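Local coordinates for protein putative dioxygenase (1H-3-hydroxy-4-oxoquinaldine 2,4-dioxygenase) (Mycobacteroides abscessus subsp. abscessus, PDB 6RA3) that cleaves the heterocyclic ring of the Pseudomonas quinolone signal PQS with dioxygen, giving N-octanoylanthranilate and carbon monoxide, at residues 35-40 against 165-170; 200-205 against 227-232. One frame throughout, in Å; residues are numbered along the deposited sequence.

In the fold
Two contacts on opposite sides of the chain's centre join parts of an alpha/beta-hydrolase fold around its central sheet, one loop to helix and the other helix to helix. Their centres lie 31 Å apart, and they follow one another along the chain: contact 1 is closed before contact 2 begins. Contact 1 joins the loop after strand 24-28 to helix 162-170. Contact 2 joins helices 197-202 and 221-232, which precede and follow strand 209-214. They share no helix; what connects them is the mixed sheet, where strands 24-28 and 209-214 are separated by strands 90-95 and 116-120. Between side chains, His167 is about 9 Å from active-site His246, and Met201 about 11 Å from substrate-binding His97.

Contact 1: residues 35-40 against 165-170; sequences LRAYDG and LDHVRY
The imidazole of His167 reaches from helix 162-170 to the 3-10 turn formed by residues 35-37, and it supplies more than half of the 93 Å² buried here. Its CG stands anti to the backbone N (chi1 175°), a setting that carries the ring outward to the turn although the backbones stay well apart, with Ala37 CA and His167 CA 7.4 Å from each other. The leading atom is CE1: His167 CE1 lies 3.6 Å from Ala37 CA, which meets the ring obliquely. The small methyl of the alanine is also in touch, with Ala37 CB 4.0 Å from His167 CE1, so the ring rests on both main chain and side chain.

The two nitrogens of the ring serve different partners. At the ring's edge and in its plane, a water sits 2.8 Å from His167 ND1. The same water donates a weak hydrogen bond of 3.5 Å to Arg36 O, so that Arg36 offers its main-chain carbonyl and water mediates the polar link between helix and turn. His167 NE2 is hydrogen-bonded to ND1 of His33, whose ring also meets that of His167; two partners, one at each nitrogen, would restrict the ring's rotation. Both the histidine and the alanine are buried.

The side chain of His167 is about 9 Å from that of His246, the proton donor/acceptor. Around this pairing, Ala37 packs on Ser29 just beyond strand 24-28, Tyr38 reaches strand 90-95 through Ile93 and His95, and Val168 packs helix 162-170 against helix 144-156.

Contact 2: residues 200-205 against 227-232; sequences RMEALA and DDFAAR
Phe229 extends its ring from helix 221-232 toward the last turn of helix 197-202, where the aliphatic part of Glu202 lies against its rim. Glu202 CG comes to 3.5 Å from Phe229 CE1 at the ring's edge, close to its plane. Also at that edge, Glu202 OE2 lies in the ring plane, and the carboxylate stands almost perpendicular to the ring (88°).

Met201 approaches the same ring obliquely: its CB is 4.2 Å from Phe229 CZ, and its SD makes a Met-aromatic contact, 5.4 Å from the ring centroid. The chain of Glu202, extended beyond CG, takes the carboxylate past the phenyl group to Arg232, where Glu202 OE1 and Arg232 NH1 form a salt bridge of 3.4 Å. The carboxylate oxygen arrives at the edge of the guanidinium. Asp228, one turn earlier, holds the other part of this group: Arg232 NE binds Asp228 OD1 at 3.0 Å, tilted 24° from the guanidinium plane. Glu202, Asp228 and Arg232 are exposed, Met201 and Phe229 buried.

Helix 221-232 links neighbouring parallel strands 209-214 and 236-240 in a beta-alpha-beta crossover, to which the contact ties helix 197-202. On the sheet side, Met201 packs on Ile210 and Phe236, and Phe236 meets Phe229 edge-to-face.

Contact 1: residues 35-40 against 165-170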
ATOM      1  N   LEU A  35       2.653  12.385  -0.141  1.00 36.73           N
ATOM      2  CA  LEU A  35       2.111  12.670  -1.455  1.00 33.63           C
ATOM      3  C   LEU A  35       0.588  12.720  -1.455  1.00 30.86           C
ATOM      4  O   LEU A  35       0.004  13.287  -2.391  1.00 38.79           O
ATOM      5  CB  LEU A  35       2.711  11.666  -2.440  1.00 33.88           C
ATOM      6  CG  LEU A  35       2.704  10.180  -2.108  1.00 29.52           C
ATOM      7  CD1 LEU A  35       1.273   9.720  -1.843  1.00 35.17           C
ATOM      8  CD2 LEU A  35       3.359   9.388  -3.247  1.00 31.51           C
ATOM      9  N   ARG A  36      -0.076  12.247  -0.394  1.00 28.56           N
ATOM     10  CA  ARG A  36      -1.514  12.459  -0.234  1.00 33.99           C
ATOM     11  C   ARG A  36      -1.899  13.933  -0.151  1.00 38.04           C
ATOM     12  O   ARG A  36      -3.097  14.250  -0.225  1.00 34.19           O
ATOM     13  CB  ARG A  36      -2.050  11.779   1.029  1.00 38.69           C
ATOM     14  CG  ARG A  36      -1.710  10.280   1.184  1.00 52.76           C
ATOM     15  CD  ARG A  36      -2.218   9.710   2.531  1.00 53.40           C
ATOM     16  NE  ARG A  36      -3.685   9.788   2.602  1.00 66.87           N
ATOM     17  CZ  ARG A  36      -4.530   8.770   2.398  1.00 70.90           C
ATOM     18  NH1 ARG A  36      -4.082   7.548   2.113  1.00 81.76           N
ATOM     19  NH2 ARG A  36      -5.847   8.975   2.484  1.00 56.26           N
ATOM     20  N   ALA A  37      -0.941  14.835   0.057  1.00 32.90           N
ATOM     21  CA  ALA A  37      -1.245  16.257  -0.051  1.00 38.12           C
ATOM     22  C   ALA A  37      -1.750  16.611  -1.448  1.00 40.39           C
ATOM     23  O   ALA A  37      -2.345  17.682  -1.631  1.00 39.78           O
ATOM     24  CB  ALA A  37      -0.017  17.114   0.280  1.00 32.99           C
ATOM     25  N   TYR A  38      -1.524  15.734  -2.431  1.00 32.03           N
ATOM     26  CA  TYR A  38      -1.847  16.001  -3.829  1.00 34.80           C
ATOM     27  C   TYR A  38      -2.867  15.020  -4.390  1.00 34.56           C
ATOM     28  O   TYR A  38      -3.072  14.989  -5.601  1.00 33.30           O
ATOM     29  CB  TYR A  38      -0.577  15.995  -4.668  1.00 33.48           C
ATOM     30  CG  TYR A  38       0.294  17.186  -4.346  1.00 37.53           C
ATOM     31  CD1 TYR A  38       0.104  18.400  -4.996  1.00 43.70           C
ATOM     32  CD2 TYR A  38       1.275  17.114  -3.370  1.00 36.75           C
ATOM     33  CE1 TYR A  38       0.888  19.499  -4.712  1.00 45.40           C
ATOM     34  CE2 TYR A  38       2.079  18.217  -3.072  1.00 38.26           C
ATOM     35  CZ  TYR A  38       1.867  19.412  -3.747  1.00 43.07           C
ATOM     36  OH  TYR A  38       2.633  20.520  -3.471  1.00 37.20           O
ATOM     37  N   ASP A  39      -3.552  14.256  -3.533  1.00 37.36           N
ATOM     38  CA  ASP A  39      -4.622  13.383  -4.014  1.00 33.67           C
ATOM     39  C   ASP A  39      -5.688  14.179  -4.751  1.00 44.57           C
ATOM     40  O   ASP A  39      -6.227  13.713  -5.760  1.00 36.86           O
ATOM     41  CB  ASP A  39      -5.276  12.632  -2.857  1.00 34.28           C
ATOM     42  CG  ASP A  39      -4.483  11.399  -2.420  1.00 38.18           C
ATOM     43  OD1 ASP A  39      -3.541  11.004  -3.138  1.00 34.21           O
ATOM     44  OD2 ASP A  39      -4.808  10.842  -1.354  1.00 36.10           O
ATOM     45  N   GLY A  40      -6.041  15.362  -4.236  1.00 36.81           N
ATOM     46  CA  GLY A  40      -7.114  16.133  -4.841  1.00 36.41           C
ATOM     47  C   GLY A  40      -6.756  16.669  -6.212  1.00 35.67           C
ATOM     48  O   GLY A  40      -7.604  16.723  -7.103  1.00 33.70           O
ATOM     49  N   LEU A 165      -9.803  19.245   6.311  1.00 48.27           N
ATOM     50  CA  LEU A 165      -9.987  18.669   7.636  1.00 50.39           C
ATOM     51  C   LEU A 165      -9.500  17.228   7.687  1.00 50.17           C
ATOM     52  O   LEU A 165      -8.721  16.865   8.574  1.00 45.03           O
ATOM     53  CB  LEU A 165     -11.453  18.738   8.046  1.00 47.15           C
ATOM     54  CG  LEU A 165     -11.975  20.124   8.403  1.00 44.18           C
ATOM     55  CD1 LEU A 165     -13.420  19.999   8.788  1.00 43.95           C
ATOM     56  CD2 LEU A 165     -11.152  20.770   9.525  1.00 46.55           C
ATOM     57  N   ASP A 166      -9.968  16.386   6.756  1.00 46.20           N
ATOM     58  CA  ASP A 166      -9.582  14.978   6.770  1.00 43.56           C
ATOM     59  C   ASP A 166      -8.070  14.822   6.645  1.00 43.04           C
ATOM     60  O   ASP A 166      -7.467  13.984   7.326  1.00 47.07           O
ATOM     61  CB  ASP A 166     -10.302  14.220   5.652  1.00 46.29           C
ATOM     62  CG  ASP A 166     -11.723  13.822   6.032  1.00 50.78           C
ATOM     63  OD1 ASP A 166     -12.132  14.042   7.188  1.00 47.94           O
ATOM     64  OD2 ASP A 166     -12.438  13.284   5.172  1.00 47.74           O
ATOM     65  N   HIS A 167      -7.432  15.640   5.806  1.00 42.03           N
ATOM     66  CA  HIS A 167      -5.993  15.518   5.589  1.00 40.37           C
ATOM     67  C   HIS A 167      -5.207  15.850   6.852  1.00 48.36           C
ATOM     68  O   HIS A 167      -4.207  15.188   7.168  1.00 43.76           O
ATOM     69  CB  HIS A 167      -5.579  16.435   4.464  1.00 38.58           C
ATOM     70  CG  HIS A 167      -4.107  16.483   4.229  1.00 37.97           C
ATOM     71  ND1 HIS A 167      -3.445  15.545   3.465  1.00 40.24           N
ATOM     72  CD2 HIS A 167      -3.171  17.375   4.623  1.00 35.16           C
ATOM     73  CE1 HIS A 167      -2.159  15.843   3.431  1.00 41.89           C
ATOM     74  NE2 HIS A 167      -1.972  16.955   4.117  1.00 37.97           N
ATOM     75  N   VAL A 168      -5.643  16.878   7.582  1.00 44.71           N
ATOM     76  CA  VAL A 168      -4.942  17.306   8.790  1.00 51.90           C
ATOM     77  C   VAL A 168      -5.215  16.351   9.952  1.00 46.45           C
ATOM     78  O   VAL A 168      -4.290  15.973  10.686  1.00 41.68           O
ATOM     79  CB  VAL A 168      -5.356  18.752   9.132  1.00 49.94           C
ATOM     80  CG1 VAL A 168      -4.772  19.172  10.473  1.00 53.39           C
ATOM     81  CG2 VAL A 168      -4.905  19.692   8.048  1.00 42.36           C
ATOM     82  N   ARG A 169      -6.486  15.958  10.133  1.00 42.87           N
ATOM     83  CA  ARG A 169      -6.890  15.118  11.254  1.00 43.40           C
ATOM     84  C   ARG A 169      -6.444  13.663  11.080  1.00 49.33           C
ATOM     85  O   ARG A 169      -6.110  12.993  12.064  1.00 43.63           O
ATOM     86  CB  ARG A 169      -8.407  15.164  11.403  1.00 42.00           C
ATOM     87  CG  ARG A 169      -8.965  16.525  11.866  1.00 52.29           C
ATOM     88  CD  ARG A 169     -10.466  16.442  12.201  1.00 53.50           C
ATOM     89  NE  ARG A 169     -11.261  16.069  11.027  1.00 66.54           N
ATOM     90  CZ  ARG A 169     -12.590  15.972  11.005  1.00 59.97           C
ATOM     91  NH1 ARG A 169     -13.298  16.225  12.098  1.00 62.59           N
ATOM     92  NH2 ARG A 169     -13.215  15.625   9.880  1.00 55.33           N
ATOM     93  N   TYR A 170      -6.452  13.153   9.845  1.00 41.96           N
ATOM     94  CA  TYR A 170      -6.427  11.711   9.600  1.00 42.28           C
ATOM     95  C   TYR A 170      -5.293  11.227   8.695  1.00 46.55           C
ATOM     96  O   TYR A 170      -4.891  10.061   8.783  1.00 42.56           O
ATOM     97  CB  TYR A 170      -7.757  11.276   8.980  1.00 41.90           C
ATOM     98  CG  TYR A 170      -8.992  11.587   9.808  1.00 44.24           C
ATOM     99  CD1 TYR A 170      -9.006  11.371  11.175  1.00 44.53           C
ATOM    100  CD2 TYR A 170     -10.156  12.071   9.216  1.00 46.97           C
ATOM    101  CE1 TYR A 170     -10.128  11.628  11.929  1.00 42.32           C
ATOM    102  CE2 TYR A 170     -11.294  12.332   9.978  1.00 45.50           C
ATOM    103  CZ  TYR A 170     -11.262  12.118  11.332  1.00 42.63           C
ATOM    104  OH  TYR A 170     -12.360  12.357  12.123  1.00 47.63           O
TER
HETATM  105  O   HOH W   1      -5.360  13.792   2.386  1.00 47.76           O

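Contact 2: residues 200-205 against 227-232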
ATOM      1  N   ARG A 200      15.712  34.803  -1.635  1.00 54.52           N
ATOM      2  CA  ARG A 200      16.263  33.578  -2.208  1.00 48.23           C
ATOM      3  C   ARG A 200      16.049  33.561  -3.724  1.00 44.48           C
ATOM      4  O   ARG A 200      16.974  33.246  -4.487  1.00 40.14           O
ATOM      5  CB  ARG A 200      15.651  32.340  -1.535  1.00 42.64           C
ATOM      6  CG  ARG A 200      16.516  31.063  -1.677  1.00 42.36           C
ATOM      7  CD  ARG A 200      16.403  30.383  -3.061  1.00 41.12           C
ATOM      8  NE  ARG A 200      17.429  29.349  -3.257  1.00 38.78           N
ATOM      9  CZ  ARG A 200      18.559  29.516  -3.941  1.00 44.32           C
ATOM     10  NH1 ARG A 200      18.821  30.673  -4.536  1.00 39.19           N
ATOM     11  NH2 ARG A 200      19.433  28.517  -4.030  1.00 44.51           N
ATOM     12  N   MET A 201      14.849  33.945  -4.180  1.00 40.72           N
ATOM     13  CA  MET A 201      14.555  33.942  -5.623  1.00 49.83           C
ATOM     14  C   MET A 201      15.448  34.909  -6.403  1.00 53.82           C
ATOM     15  O   MET A 201      15.899  34.588  -7.516  1.00 44.18           O
ATOM     16  CB  MET A 201      13.093  34.294  -5.869  1.00 48.67           C
ATOM     17  CG  MET A 201      12.129  33.256  -5.346  1.00 47.43           C
ATOM     18  SD  MET A 201      10.464  33.570  -5.862  1.00 48.49           S
ATOM     19  CE  MET A 201       9.503  33.910  -4.410  1.00 42.08           C
ATOM     20  N   GLU A 202      15.686  36.113  -5.855  1.00 53.38           N
ATOM     21  CA  GLU A 202      16.535  37.082  -6.540  1.00 47.81           C
ATOM     22  C   GLU A 202      17.980  36.612  -6.614  1.00 51.48           C
ATOM     23  O   GLU A 202      18.734  37.080  -7.480  1.00 47.92           O
ATOM     24  CB  GLU A 202      16.460  38.449  -5.855  1.00 50.09           C
ATOM     25  CG  GLU A 202      15.042  39.026  -5.733  1.00 55.07           C
ATOM     26  CD  GLU A 202      15.022  40.436  -5.127  1.00 64.73           C
ATOM     27  OE1 GLU A 202      15.408  41.392  -5.831  1.00 77.36           O
ATOM     28  OE2 GLU A 202      14.618  40.589  -3.949  1.00 66.30           O
ATOM     29  N   ALA A 203      18.381  35.686  -5.746  1.00 47.99           N
ATOM     30  CA  ALA A 203      19.719  35.121  -5.815  1.00 45.77           C
ATOM     31  C   ALA A 203      19.858  34.023  -6.870  1.00 47.27           C
ATOM     32  O   ALA A 203      20.960  33.482  -7.033  1.00 45.25           O
ATOM     33  CB  ALA A 203      20.109  34.579  -4.444  1.00 45.37           C
ATOM     34  N   LEU A 204      18.788  33.680  -7.593  1.00 54.67           N
ATOM     35  CA  LEU A 204      18.866  32.613  -8.590  1.00 46.25           C
ATOM     36  C   LEU A 204      19.715  33.051  -9.768  1.00 46.10           C
ATOM     37  O   LEU A 204      19.484  34.120 -10.343  1.00 53.38           O
ATOM     38  CB  LEU A 204      17.464  32.233  -9.074  1.00 50.01           C
ATOM     39  CG  LEU A 204      16.607  31.441  -8.086  1.00 53.15           C
ATOM     40  CD1 LEU A 204      15.150  31.469  -8.497  1.00 44.15           C
ATOM     41  CD2 LEU A 204      17.134  30.005  -7.948  1.00 47.33           C
ATOM     42  N   ALA A 205      20.696  32.214 -10.129  1.00 50.93           N
ATOM     43  CA  ALA A 205      21.541  32.421 -11.308  1.00 58.58           C
ATOM     44  C   ALA A 205      20.734  32.847 -12.535  1.00 59.41           C
ATOM     45  O   ALA A 205      20.848  33.987 -12.997  1.00 56.21           O
ATOM     46  CB  ALA A 205      22.328  31.139 -11.636  1.00 65.97           C
ATOM     47  N   ASP A 227       2.975  42.318  -6.150  1.00 55.78           N
ATOM     48  CA  ASP A 227       2.938  43.295  -7.244  1.00 54.81           C
ATOM     49  C   ASP A 227       4.301  43.924  -7.442  1.00 53.78           C
ATOM     50  O   ASP A 227       4.835  43.974  -8.554  1.00 47.34           O
ATOM     51  CB  ASP A 227       1.917  44.393  -6.939  1.00 62.96           C
ATOM     52  CG  ASP A 227       0.508  43.873  -6.876  1.00 64.49           C
ATOM     53  OD1 ASP A 227       0.223  42.935  -7.650  1.00 71.62           O
ATOM     54  OD2 ASP A 227      -0.314  44.390  -6.079  1.00 54.75           O
ATOM     55  N   ASP A 228       4.855  44.431  -6.341  1.00 54.27           N
ATOM     56  CA  ASP A 228       6.177  45.035  -6.322  1.00 54.92           C
ATOM     57  C   ASP A 228       7.222  44.065  -6.844  1.00 54.43           C
ATOM     58  O   ASP A 228       8.048  44.414  -7.697  1.00 52.30           O
ATOM     59  CB  ASP A 228       6.475  45.458  -4.879  1.00 60.91           C
ATOM     60  CG  ASP A 228       7.654  46.392  -4.757  1.00 63.32           C
ATOM     61  OD1 ASP A 228       8.733  46.111  -5.340  1.00 75.93           O
ATOM     62  OD2 ASP A 228       7.490  47.413  -4.044  1.00 72.46           O
ATOM     63  N   PHE A 229       7.206  42.831  -6.333  1.00 58.81           N
ATOM     64  CA  PHE A 229       8.153  41.831  -6.810  1.00 55.81           C
ATOM     65  C   PHE A 229       7.871  41.482  -8.270  1.00 46.03           C
ATOM     66  O   PHE A 229       8.796  41.381  -9.083  1.00 42.20           O
ATOM     67  CB  PHE A 229       8.088  40.588  -5.909  1.00 52.59           C
ATOM     68  CG  PHE A 229       9.321  39.740  -5.972  1.00 53.59           C
ATOM     69  CD1 PHE A 229      10.460  40.092  -5.264  1.00 55.23           C
ATOM     70  CD2 PHE A 229       9.351  38.597  -6.755  1.00 54.56           C
ATOM     71  CE1 PHE A 229      11.610  39.328  -5.335  1.00 57.06           C
ATOM     72  CE2 PHE A 229      10.485  37.827  -6.831  1.00 53.43           C
ATOM     73  CZ  PHE A 229      11.626  38.190  -6.118  1.00 60.97           C
ATOM     74  N   ALA A 230       6.591  41.354  -8.627  1.00 40.45           N
ATOM     75  CA  ALA A 230       6.229  40.991  -9.997  1.00 49.87           C
ATOM     76  C   ALA A 230       6.572  42.101 -10.987  1.00 51.62           C
ATOM     77  O   ALA A 230       6.942  41.813 -12.133  1.00 46.43           O
ATOM     78  CB  ALA A 230       4.738  40.653 -10.074  1.00 48.66           C
ATOM     79  N   ALA A 231       6.460  43.370 -10.563  1.00 53.34           N
ATOM     80  CA  ALA A 231       6.847  44.491 -11.420  1.00 46.74           C
ATOM     81  C   ALA A 231       8.351  44.546 -11.661  1.00 47.39           C
ATOM     82  O   ALA A 231       8.782  44.956 -12.744  1.00 47.93           O
ATOM     83  CB  ALA A 231       6.361  45.792 -10.805  1.00 43.89           C
ATOM     84  N   ARG A 232       9.164  44.135 -10.679  1.00 46.59           N
ATOM     85  CA  ARG A 232      10.620  44.142 -10.834  1.00 52.10           C
ATOM     86  C   ARG A 232      11.120  43.004 -11.713  1.00 54.80           C
ATOM     87  O   ARG A 232      12.182  43.120 -12.336  1.00 53.33           O
ATOM     88  CB  ARG A 232      11.306  44.015  -9.471  1.00 59.01           C
ATOM     89  CG  ARG A 232      11.464  45.282  -8.655  1.00 62.45           C
ATOM     90  CD  ARG A 232      12.136  44.949  -7.307  1.00 75.47           C
ATOM     91  NE  ARG A 232      11.167  44.544  -6.275  1.00 83.33           N
ATOM     92  CZ  ARG A 232      11.448  43.786  -5.211  1.00 80.68           C
ATOM     93  NH1 ARG A 232      12.679  43.310  -5.019  1.00 77.11           N
ATOM     94  NH2 ARG A 232      10.482  43.486  -4.337  1.00 69.37           N
TER